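Local coordinates for DUF724 domain-containing protein 6-like (Raphanus sativus, PDB 5ZWX), which binds an H3K9me2 histone peptide through paired Agenet domains and probably links this heterochromatin mark to DNA methylation, at residues L58-D61 with R65-L68; Q76-A81 with G148-P153; E86-R91 with L139-E144. All blocks are in the same frame, centred on the assembly; numbering follows the deposited sequence.

Contact 1 (58-61 with 65-68) borders the bound H3K9me2 peptide, whereas contacts 2 and 3 lie across the centre of the chain from it. The centres of contacts 1 and 2 are about 26 Å apart and those of contacts 1 and 3 about 30 Å, with no touch. Contacts 2 and 3 are neighbours, their centres about 14 Å apart, and contact 3 is nested inside the loop that contact 2 closes. The two meet where strands 139-146 and 149-151 pair and where Arg-78 NH1 reaches Arg-143 O at 2.8 Å. Contact 2 joins strand 77-78 and the chain just after it to strand 149-151, and contact 3 joins helix 86-90 to strand 139-146.

Contact 1. Residues L58-D61 with R65-L68; sequences LFFD and RKRL
Leu-68 sets its CD1 methyl over the face of the Phe-60 ring, 3.5 Å from the ring centroid and only 9° off the normal, a CH-pi contact. With CG anti to the backbone N (chi1 177°), the leucine sends CD1 over the ring, and the two side chains cross at about a right angle. The edge of the same ring faces the backbone, with Phe-60 CD2 3.6 Å from Arg-67 O, while the aliphatic part of Lys-66 packs on Phe-60 CB. Asp-61 joins the other end of the two segments. Its CG sits between the backbone N and the carbonyl carbon (chi1 54°), which turns the carboxylate to the chain returning at Arg-65. There Asp-61 OD1 accepts Arg-65 N at 2.8 Å, on the syn side, and Asp-61 OD2 accepts Lys-66 N at 3.2 Å through its syn lone pair. Arg-65 adds a salt bridge, NE to Asp-61 OD1 at 2.7 Å, but the bond is strongly bent and weak as a hydrogen bond; the guanidinium, nearly perpendicular to the carboxylate, also pairs through NH2 with Glu-63. Two backbone bonds complete the seam: Leu-68 N to Leu-58 O and Phe-60 N to Lys-66 O, each 2.9 Å long and close to straight. Between them Phe-59 and Arg-67 form an antiparallel non-hydrogen-bonded pair, with Phe-59 CE2 against Arg-67 CG. Leu-58 and Leu-68 pack on a basic side chain of the bound peptide, Phe-59 on an apolar one, and the Phe-59 backbone is hydrogen-bonded to the peptide. The arrangement is a short beta hairpin, its turn held by an aspartate, at the peptide-binding surface of an SH3-like Agenet domain.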
loop_
_atom_site.group_PDB
_atom_site.type_symbol
_atom_site.label_atom_id
_atom_site.label_comp_id
_atom_site.label_asym_id
_atom_site.label_seq_id
_atom_site.Cartn_x
_atom_site.Cartn_y
_atom_site.Cartn_z
ATOM N N LEU A 58 9.639 6.415 -1.537
ATOM C CA LEU A 58 10.789 6.047 -0.709
ATOM C C LEU A 58 12.045 6.143 -1.549
ATOM O O LEU A 58 12.046 5.758 -2.722
ATOM C CB LEU A 58 10.654 4.625 -0.140
ATOM C CG LEU A 58 9.516 4.311 0.835
ATOM C CD1 LEU A 58 9.647 2.872 1.320
ATOM C CD2 LEU A 58 9.516 5.288 1.996
ATOM N N PHE A 59 13.115 6.622 -0.933
ATOM C CA PHE A 59 14.382 6.901 -1.602
ATOM C C PHE A 59 15.521 6.148 -0.913
ATOM O O PHE A 59 15.414 5.784 0.264
ATOM C CB PHE A 59 14.646 8.421 -1.606
ATOM C CG PHE A 59 13.636 9.191 -2.403
ATOM C CD1 PHE A 59 12.360 9.423 -1.900
ATOM C CD2 PHE A 59 13.940 9.642 -3.673
ATOM C CE1 PHE A 59 11.415 10.096 -2.653
ATOM C CE2 PHE A 59 12.999 10.325 -4.429
ATOM C CZ PHE A 59 11.739 10.543 -3.923
ATOM N N PHE A 60 16.600 5.906 -1.649
ATOM C CA PHE A 60 17.787 5.258 -1.093
ATOM C C PHE A 60 18.413 6.138 -0.037
ATOM O O PHE A 60 18.853 5.664 1.009
ATOM C CB PHE A 60 18.816 4.953 -2.189
ATOM C CG PHE A 60 18.725 3.554 -2.731
ATOM C CD1 PHE A 60 19.254 2.484 -2.022
ATOM C CD2 PHE A 60 18.113 3.304 -3.958
ATOM C CE1 PHE A 60 19.167 1.185 -2.525
ATOM C CE2 PHE A 60 18.025 2.009 -4.465
ATOM C CZ PHE A 60 18.552 0.952 -3.747
ATOM N N ASP A 61 18.404 7.435 -0.326
ATOM C CA ASP A 61 19.093 8.461 0.444
ATOM C C ASP A 61 18.134 9.541 0.936
ATOM O O ASP A 61 17.180 9.884 0.243
ATOM C CB ASP A 61 20.166 9.100 -0.432
ATOM C CG ASP A 61 19.593 9.624 -1.744
ATOM O OD1 ASP A 61 19.824 10.800 -2.084
ATOM O OD2 ASP A 61 18.886 8.859 -2.436
ATOM N N ARG A 65 18.047 11.751 -4.024
ATOM C CA ARG A 65 18.589 11.665 -5.375
ATOM C C ARG A 65 18.063 10.453 -6.160
ATOM O O ARG A 65 17.796 10.560 -7.358
ATOM C CB ARG A 65 20.123 11.645 -5.329
ATOM C CG ARG A 65 20.745 12.902 -4.708
ATOM C CD ARG A 65 22.150 12.640 -4.160
ATOM N NE ARG A 65 22.135 12.033 -2.828
ATOM C CZ ARG A 65 23.102 11.253 -2.350
ATOM N NH1 ARG A 65 24.161 10.977 -3.099
ATOM N NH2 ARG A 65 23.008 10.737 -1.132
ATOM N N LYS A 66 17.897 9.314 -5.487
ATOM C CA LYS A 66 17.519 8.063 -6.157
ATOM C C LYS A 66 16.339 7.360 -5.485
ATOM O O LYS A 66 16.403 7.020 -4.303
ATOM C CB LYS A 66 18.718 7.107 -6.204
ATOM C CG LYS A 66 19.765 7.353 -5.114
ATOM C CD LYS A 66 20.858 6.287 -5.113
ATOM C CE LYS A 66 21.774 6.425 -3.897
ATOM N NZ LYS A 66 22.845 7.438 -4.108
ATOM N N ARG A 67 15.263 7.131 -6.230
ATOM C CA ARG A 67 14.144 6.382 -5.678
ATOM C C ARG A 67 14.595 4.970 -5.332
ATOM O O ARG A 67 15.423 4.385 -6.028
ATOM C CB ARG A 67 12.969 6.361 -6.648
ATOM C CG ARG A 67 12.320 7.712 -6.793
ATOM C CD ARG A 67 11.058 7.663 -7.623
ATOM N NE ARG A 67 10.382 8.955 -7.602
ATOM C CZ ARG A 67 9.285 9.247 -8.290
ATOM N NH1 ARG A 67 8.719 8.333 -9.073
ATOM N NH2 ARG A 67 8.754 10.460 -8.195
ATOM N N LEU A 68 14.081 4.445 -4.230
ATOM C CA LEU A 68 14.487 3.131 -3.759
ATOM C C LEU A 68 14.054 2.055 -4.759
ATOM O O LEU A 68 12.931 2.081 -5.255
ATOM C CB LEU A 68 13.879 2.845 -2.383
ATOM C CG LEU A 68 14.169 1.458 -1.810
ATOM C CD1 LEU A 68 15.666 1.279 -1.608
ATOM C CD2 LEU A 68 13.397 1.205 -0.517
#

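Contact 2. Residues Q76-A81 with G148-P153; sequences QLRPPA and GAWRPP
Trp-150 drives the outer edge of its six-membered ring into the angle formed by Arg-78, Pro-79, Pro-80 and Ala-81. Its CZ3 stands 3.6 Å above the guanidinium plane of Arg-78, over the centre, so the indole meets that flat group edge to face, the two planes 79° apart. Two atoms further round the ring, Trp-150 CZ2 lies 3.3 Å from Pro-79 O, which is near the ring plane, and equally 3.3 Å from Pro-80 O, which approaches obliquely. The pyrrolidine of Pro-79 slides past with CD 3.9 Å from Trp-150 CZ2, and Ala-81 CA comes within 3.7 Å of Trp-150 CH2.

In Arg-78, CG lies between the backbone N and the carbonyl carbon (chi1 69°), and from there the chain runs extended to NE. Its far end is fixed: NH1 donates to Arg-143 O, NH2 makes a salt bridge with Glu-21, and Trp-33 supplies a cation-pi partner. Replacing it with a leucine would probably leave Arg-143 O without this donor, cost Glu-21 OE1 its salt bridge and take from the Trp-150 edge the flat group it rests on. Further out, Glu-21 also accepts Ala-81 N, so one carboxylate binds both Arg-78 and the backbone just after the two prolines, and Trp-145 packs edge-to-face on Trp-150 while touching Arg-78 and Pro-79.

The contact therefore joins strand 77-78, which pairs with strand 19-22, to the terminal strand 149-151, which pairs with strand 139-146; Phe-13 of the N-terminal region also touches Pro-79, and Pro-82 packs on Trp-150.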
loop_
_atom_site.group_PDB
_atom_site.type_symbol
_atom_site.label_atom_id
_atom_site.label_comp_id
_atom_site.label_asym_id
_atom_site.label_seq_id
_atom_site.Cartn_x
_atom_site.Cartn_y
_atom_site.Cartn_z
ATOM N N GLN A 76 4.268 -10.046 -2.951
ATOM C CA GLN A 76 4.338 -8.749 -2.242
ATOM C C GLN A 76 3.614 -7.635 -3.010
ATOM O O GLN A 76 3.442 -6.536 -2.496
ATOM C CB GLN A 76 5.783 -8.342 -2.013
ATOM C CG GLN A 76 6.482 -9.186 -1.002
ATOM C CD GLN A 76 7.921 -8.750 -0.799
ATOM O OE1 GLN A 76 8.834 -9.426 -1.243
ATOM N NE2 GLN A 76 8.125 -7.601 -0.155
ATOM N N LEU A 77 3.175 -7.926 -4.235
ATOM C CA LEU A 77 2.650 -6.874 -5.106
ATOM C C LEU A 77 1.159 -7.031 -5.356
ATOM O O LEU A 77 0.660 -8.156 -5.400
ATOM C CB LEU A 77 3.378 -6.885 -6.459
ATOM C CG LEU A 77 4.898 -6.721 -6.360
ATOM C CD1 LEU A 77 5.575 -6.737 -7.737
ATOM C CD2 LEU A 77 5.221 -5.421 -5.598
ATOM N N ARG A 78 0.468 -5.906 -5.515
ATOM C CA ARG A 78 -0.910 -5.934 -6.006
ATOM C C ARG A 78 -1.141 -4.720 -6.882
ATOM O O ARG A 78 -0.295 -3.834 -6.920
ATOM C CB ARG A 78 -1.901 -5.997 -4.856
ATOM C CG ARG A 78 -1.945 -4.662 -4.025
ATOM C CD ARG A 78 -2.822 -4.819 -2.789
ATOM N NE ARG A 78 -3.234 -3.479 -2.299
ATOM C CZ ARG A 78 -4.191 -3.281 -1.388
ATOM N NH1 ARG A 78 -4.816 -4.320 -0.841
ATOM N NH2 ARG A 78 -4.524 -2.046 -1.031
ATOM N N PRO A 79 -2.252 -4.685 -7.655
ATOM C CA PRO A 79 -2.412 -3.509 -8.490
ATOM C C PRO A 79 -2.776 -2.307 -7.608
ATOM O O PRO A 79 -3.141 -2.546 -6.462
ATOM C CB PRO A 79 -3.579 -3.892 -9.450
ATOM C CG PRO A 79 -3.773 -5.353 -9.277
ATOM C CD PRO A 79 -3.344 -5.654 -7.863
ATOM N N PRO A 80 -2.693 -1.085 -8.141
ATOM C CA PRO A 80 -3.244 0.086 -7.443
ATOM C C PRO A 80 -4.675 -0.163 -6.992
ATOM O O PRO A 80 -5.464 -0.728 -7.724
ATOM C CB PRO A 80 -3.215 1.181 -8.507
ATOM C CG PRO A 80 -2.187 0.741 -9.472
ATOM C CD PRO A 80 -2.282 -0.737 -9.513
ATOM N N ALA A 81 -4.994 0.252 -5.777
ATOM C CA ALA A 81 -6.332 0.116 -5.250
ATOM C C ALA A 81 -7.335 0.764 -6.217
ATOM O O ALA A 81 -7.016 1.747 -6.889
ATOM C CB ALA A 81 -6.414 0.767 -3.847
ATOM N N GLY A 148 -7.100 -12.696 -7.859
ATOM C CA GLY A 148 -7.132 -11.884 -9.055
ATOM C C GLY A 148 -8.263 -10.891 -9.109
ATOM O O GLY A 148 -8.597 -10.420 -10.193
ATOM N N ALA A 149 -8.848 -10.548 -7.957
ATOM C CA ALA A 149 -9.952 -9.578 -7.953
ATOM C C ALA A 149 -10.025 -8.883 -6.612
ATOM O O ALA A 149 -9.479 -9.385 -5.648
ATOM C CB ALA A 149 -11.284 -10.253 -8.276
ATOM N N TRP A 150 -10.716 -7.749 -6.540
ATOM C CA TRP A 150 -10.761 -6.974 -5.293
ATOM C C TRP A 150 -11.919 -7.422 -4.393
ATOM O O TRP A 150 -12.982 -7.848 -4.879
ATOM C CB TRP A 150 -10.880 -5.475 -5.605
ATOM C CG TRP A 150 -9.657 -4.901 -6.249
ATOM C CD1 TRP A 150 -9.454 -4.672 -7.572
ATOM C CD2 TRP A 150 -8.447 -4.507 -5.583
ATOM N NE1 TRP A 150 -8.200 -4.143 -7.781
ATOM C CE2 TRP A 150 -7.559 -4.032 -6.571
ATOM C CE3 TRP A 150 -8.036 -4.502 -4.248
ATOM C CZ2 TRP A 150 -6.277 -3.564 -6.269
ATOM C CZ3 TRP A 150 -6.758 -4.026 -3.940
ATOM C CH2 TRP A 150 -5.901 -3.564 -4.943
ATOM N N ARG A 151 -11.697 -7.335 -3.086
ATOM C CA ARG A 151 -12.729 -7.556 -2.078
ATOM C C ARG A 151 -12.798 -6.353 -1.159
ATOM O O ARG A 151 -11.823 -6.069 -0.466
ATOM C CB ARG A 151 -12.446 -8.800 -1.248
ATOM C CG ARG A 151 -12.328 -10.065 -2.055
ATOM C CD ARG A 151 -12.159 -11.260 -1.145
ATOM N NE ARG A 151 -12.274 -12.504 -1.899
ATOM C CZ ARG A 151 -12.073 -13.711 -1.384
ATOM N NH1 ARG A 151 -11.737 -13.837 -0.105
ATOM N NH2 ARG A 151 -12.200 -14.789 -2.149
ATOM N N PRO A 152 -13.946 -5.654 -1.141
ATOM C CA PRO A 152 -15.132 -5.894 -1.982
ATOM C C PRO A 152 -14.874 -5.566 -3.459
ATOM O O PRO A 152 -13.988 -4.762 -3.744
ATOM C CB PRO A 152 -16.185 -4.947 -1.392
ATOM C CG PRO A 152 -15.690 -4.589 -0.035
ATOM C CD PRO A 152 -14.196 -4.629 -0.111
ATOM N N PRO A 153 -15.620 -6.188 -4.386
ATOM C CA PRO A 153 -15.290 -6.019 -5.809
ATOM C C PRO A 153 -15.604 -4.646 -6.412
ATOM O O PRO A 153 -16.258 -3.788 -5.803
ATOM C CB PRO A 153 -16.140 -7.101 -6.497
ATOM C CG PRO A 153 -17.254 -7.369 -5.559
ATOM C CD PRO A 153 -16.675 -7.198 -4.182
#

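Contact 3. Residues E86-R91 with L139-E144; sequences EREKRR and LRFHRE
Phe-141 meets Glu-88 and Arg-91 where the short helix 86-90 docks on strand 139-146, in the antiparallel, SH3-like beta fold of this Agenet cassette. The ring and the Glu-88 side chain slide past each other in opposite directions. Glu-88 CG lies 3.9 Å from Phe-141 CD2, and the carboxylate plane is turned 50° from that of the ring. On the neighbouring ring atoms, Arg-91 CB sits 3.9 Å from Phe-141 CE2; as the first residue to leave the helical conformation, Arg-91 touches the phenylalanine with the base of its side chain, while its bent chain carries the guanidinium away. Val-93 and Asp-97, from the chain after the helix, and Arg-136, just before the strand, also pack on Phe-141.

Glu-88, extended beyond CG, continues past the ring to meet Arg-143 coming from the opposite direction. Its OE2 forms a salt bridge with Arg-143 NH2 at 3.3 Å, with the two flat groups 70° apart; the hydrogen bond within it is weak. The bend of Arg-143 at chi2 (-135°) helps turn its guanidinium to this position, where NH1 has another partner in Pro-152 O, so the arginine links the helix to the chain beyond strand 149-151. His-142, whose side chain starts away from the helix, donates NE2 to Glu-144 OE2 at 2.7 Å, a nearly straight bond that arrives from above the carboxylate plane; its ND1 is hydrogen-bonded to Asp-100. The remaining oxygen of Glu-88 reaches the strand backbone through one water, which donates to OE1 of Glu-88 at 2.8 Å and accepts from Phe-141 N at 2.9 Å.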
loop_
_atom_site.group_PDB
_atom_site.type_symbol
_atom_site.label_atom_id
_atom_site.label_comp_id
_atom_site.label_asym_id
_atom_site.label_seq_id
_atom_site.Cartn_x
_atom_site.Cartn_y
_atom_site.Cartn_z
ATOM N N GLU A 86 -18.387 6.499 -6.763
ATOM C CA GLU A 86 -19.263 7.629 -6.543
ATOM C C GLU A 86 -20.069 7.388 -5.248
ATOM O O GLU A 86 -20.383 8.323 -4.463
ATOM C CB GLU A 86 -20.118 7.870 -7.808
ATOM C CG GLU A 86 -21.076 6.776 -8.218
ATOM C CD GLU A 86 -20.483 5.499 -8.791
ATOM O OE1 GLU A 86 -19.249 5.394 -8.875
ATOM O OE2 GLU A 86 -21.274 4.578 -9.122
ATOM N N ARG A 87 -20.389 6.125 -4.993
ATOM C CA ARG A 87 -21.020 5.796 -3.719
ATOM C C ARG A 87 -19.940 5.951 -2.636
ATOM O O ARG A 87 -20.208 6.504 -1.565
ATOM C CB ARG A 87 -21.658 4.381 -3.691
ATOM C CG ARG A 87 -22.078 3.736 -5.044
ATOM C CD ARG A 87 -22.675 4.710 -6.097
ATOM N NE ARG A 87 -24.084 5.053 -5.943
ATOM C CZ ARG A 87 -24.627 6.145 -6.485
ATOM N NH1 ARG A 87 -23.861 6.993 -7.169
ATOM N NH2 ARG A 87 -25.921 6.425 -6.335
ATOM N N GLU A 88 -18.716 5.506 -2.932
ATOM C CA GLU A 88 -17.624 5.594 -1.961
ATOM C C GLU A 88 -17.271 7.034 -1.607
ATOM O O GLU A 88 -16.832 7.296 -0.487
ATOM C CB GLU A 88 -16.369 4.859 -2.454
ATOM C CG GLU A 88 -16.048 3.626 -1.615
ATOM C CD GLU A 88 -14.665 3.053 -1.861
ATOM O OE1 GLU A 88 -13.759 3.801 -2.285
ATOM O OE2 GLU A 88 -14.479 1.838 -1.623
ATOM N N LYS A 89 -17.455 7.976 -2.529
ATOM C CA LYS A 89 -17.356 9.362 -2.089
ATOM C C LYS A 89 -18.589 9.718 -1.270
ATOM O O LYS A 89 -18.493 10.545 -0.366
ATOM C CB LYS A 89 -17.159 10.376 -3.237
ATOM C CG LYS A 89 -18.043 10.309 -4.470
ATOM C CD LYS A 89 -17.257 10.800 -5.697
ATOM C CE LYS A 89 -18.046 10.730 -6.994
ATOM N NZ LYS A 89 -19.499 11.048 -6.816
ATOM N N ARG A 90 -19.744 9.101 -1.539
ATOM C CA ARG A 90 -20.904 9.392 -0.665
ATOM C C ARG A 90 -20.894 8.637 0.680
ATOM O O ARG A 90 -21.631 9.002 1.597
ATOM C CB ARG A 90 -22.231 9.108 -1.384
ATOM C CG ARG A 90 -22.574 10.134 -2.448
ATOM C CD ARG A 90 -24.069 10.194 -2.757
ATOM N NE ARG A 90 -24.833 9.064 -2.231
ATOM C CZ ARG A 90 -25.794 8.438 -2.905
ATOM N NH1 ARG A 90 -26.449 7.425 -2.351
ATOM N NH2 ARG A 90 -26.103 8.826 -4.136
ATOM N N ARG A 91 -20.066 7.602 0.804
ATOM C CA ARG A 91 -19.981 6.829 2.049
ATOM C C ARG A 91 -19.381 7.629 3.199
ATOM O O ARG A 91 -18.286 8.179 3.075
ATOM C CB ARG A 91 -19.147 5.561 1.847
ATOM C CG ARG A 91 -19.926 4.266 1.961
ATOM C CD ARG A 91 -20.357 3.950 3.392
ATOM N NE ARG A 91 -21.188 2.745 3.407
ATOM C CZ ARG A 91 -21.529 2.062 4.497
ATOM N NH1 ARG A 91 -21.133 2.468 5.691
ATOM N NH2 ARG A 91 -22.291 0.977 4.384
ATOM N N LEU A 139 -7.707 9.128 4.578
ATOM C CA LEU A 139 -8.085 7.715 4.694
ATOM C C LEU A 139 -8.650 7.185 3.383
ATOM O O LEU A 139 -9.204 7.950 2.596
ATOM C CB LEU A 139 -9.132 7.511 5.777
ATOM C CG LEU A 139 -8.820 8.076 7.169
ATOM C CD1 LEU A 139 -10.038 7.792 7.995
ATOM C CD2 LEU A 139 -7.594 7.366 7.741
ATOM N N ARG A 140 -8.506 5.878 3.168
ATOM C CA ARG A 140 -9.258 5.205 2.105
ATOM C C ARG A 140 -9.899 3.923 2.667
ATOM O O ARG A 140 -9.395 3.330 3.587
ATOM C CB ARG A 140 -8.337 4.889 0.918
ATOM C CG ARG A 140 -7.256 3.857 1.231
ATOM C CD ARG A 140 -6.286 3.614 0.012
ATOM N NE ARG A 140 -5.325 2.523 0.266
ATOM C CZ ARG A 140 -4.444 2.059 -0.632
ATOM N NH1 ARG A 140 -4.353 2.610 -1.847
ATOM N NH2 ARG A 140 -3.634 1.044 -0.309
ATOM N N PHE A 141 -11.000 3.463 2.095
ATOM C CA PHE A 141 -11.578 2.219 2.575
ATOM C C PHE A 141 -10.641 1.124 2.158
ATOM O O PHE A 141 -10.106 1.168 1.053
ATOM C CB PHE A 141 -13.002 2.014 2.025
ATOM C CG PHE A 141 -13.987 2.936 2.649
ATOM C CD1 PHE A 141 -14.420 2.711 3.942
ATOM C CD2 PHE A 141 -14.463 4.046 1.966
ATOM C CE1 PHE A 141 -15.330 3.576 4.548
ATOM C CE2 PHE A 141 -15.376 4.899 2.550
ATOM C CZ PHE A 141 -15.808 4.668 3.849
ATOM N N HIS A 142 -10.387 0.193 3.073
ATOM C CA HIS A 142 -9.446 -0.890 2.823
ATOM C C HIS A 142 -10.043 -1.904 1.851
ATOM O O HIS A 142 -11.225 -2.210 1.945
ATOM C CB HIS A 142 -9.083 -1.607 4.119
ATOM C CG HIS A 142 -8.041 -2.658 3.938
ATOM N ND1 HIS A 142 -6.697 -2.363 3.811
ATOM C CD2 HIS A 142 -8.142 -4.000 3.769
ATOM C CE1 HIS A 142 -6.016 -3.476 3.627
ATOM N NE2 HIS A 142 -6.873 -4.490 3.590
ATOM N N ARG A 143 -9.222 -2.403 0.941
ATOM C CA ARG A 143 -9.634 -3.474 0.022
ATOM C C ARG A 143 -8.551 -4.527 -0.045
ATOM O O ARG A 143 -7.382 -4.228 0.245
ATOM C CB ARG A 143 -9.911 -2.927 -1.382
ATOM C CG ARG A 143 -11.058 -1.934 -1.467
ATOM C CD ARG A 143 -11.964 -2.248 -2.677
ATOM N NE ARG A 143 -12.636 -1.040 -3.144
ATOM C CZ ARG A 143 -13.483 -0.985 -4.164
ATOM N NH1 ARG A 143 -13.785 -2.080 -4.853
ATOM N NH2 ARG A 143 -14.028 0.178 -4.494
ATOM N N GLU A 144 -8.912 -5.759 -0.446
ATOM C CA GLU A 144 -7.913 -6.811 -0.530
ATOM C C GLU A 144 -7.903 -7.333 -1.942
ATOM O O GLU A 144 -8.939 -7.370 -2.589
ATOM C CB GLU A 144 -8.186 -7.951 0.457
ATOM C CG GLU A 144 -7.895 -7.618 1.925
ATOM C CD GLU A 144 -6.403 -7.581 2.289
ATOM O OE1 GLU A 144 -5.536 -8.056 1.528
ATOM O OE2 GLU A 144 -6.094 -7.096 3.378
HETATM O O HOH W 1 -11.724 4.620 -0.513
#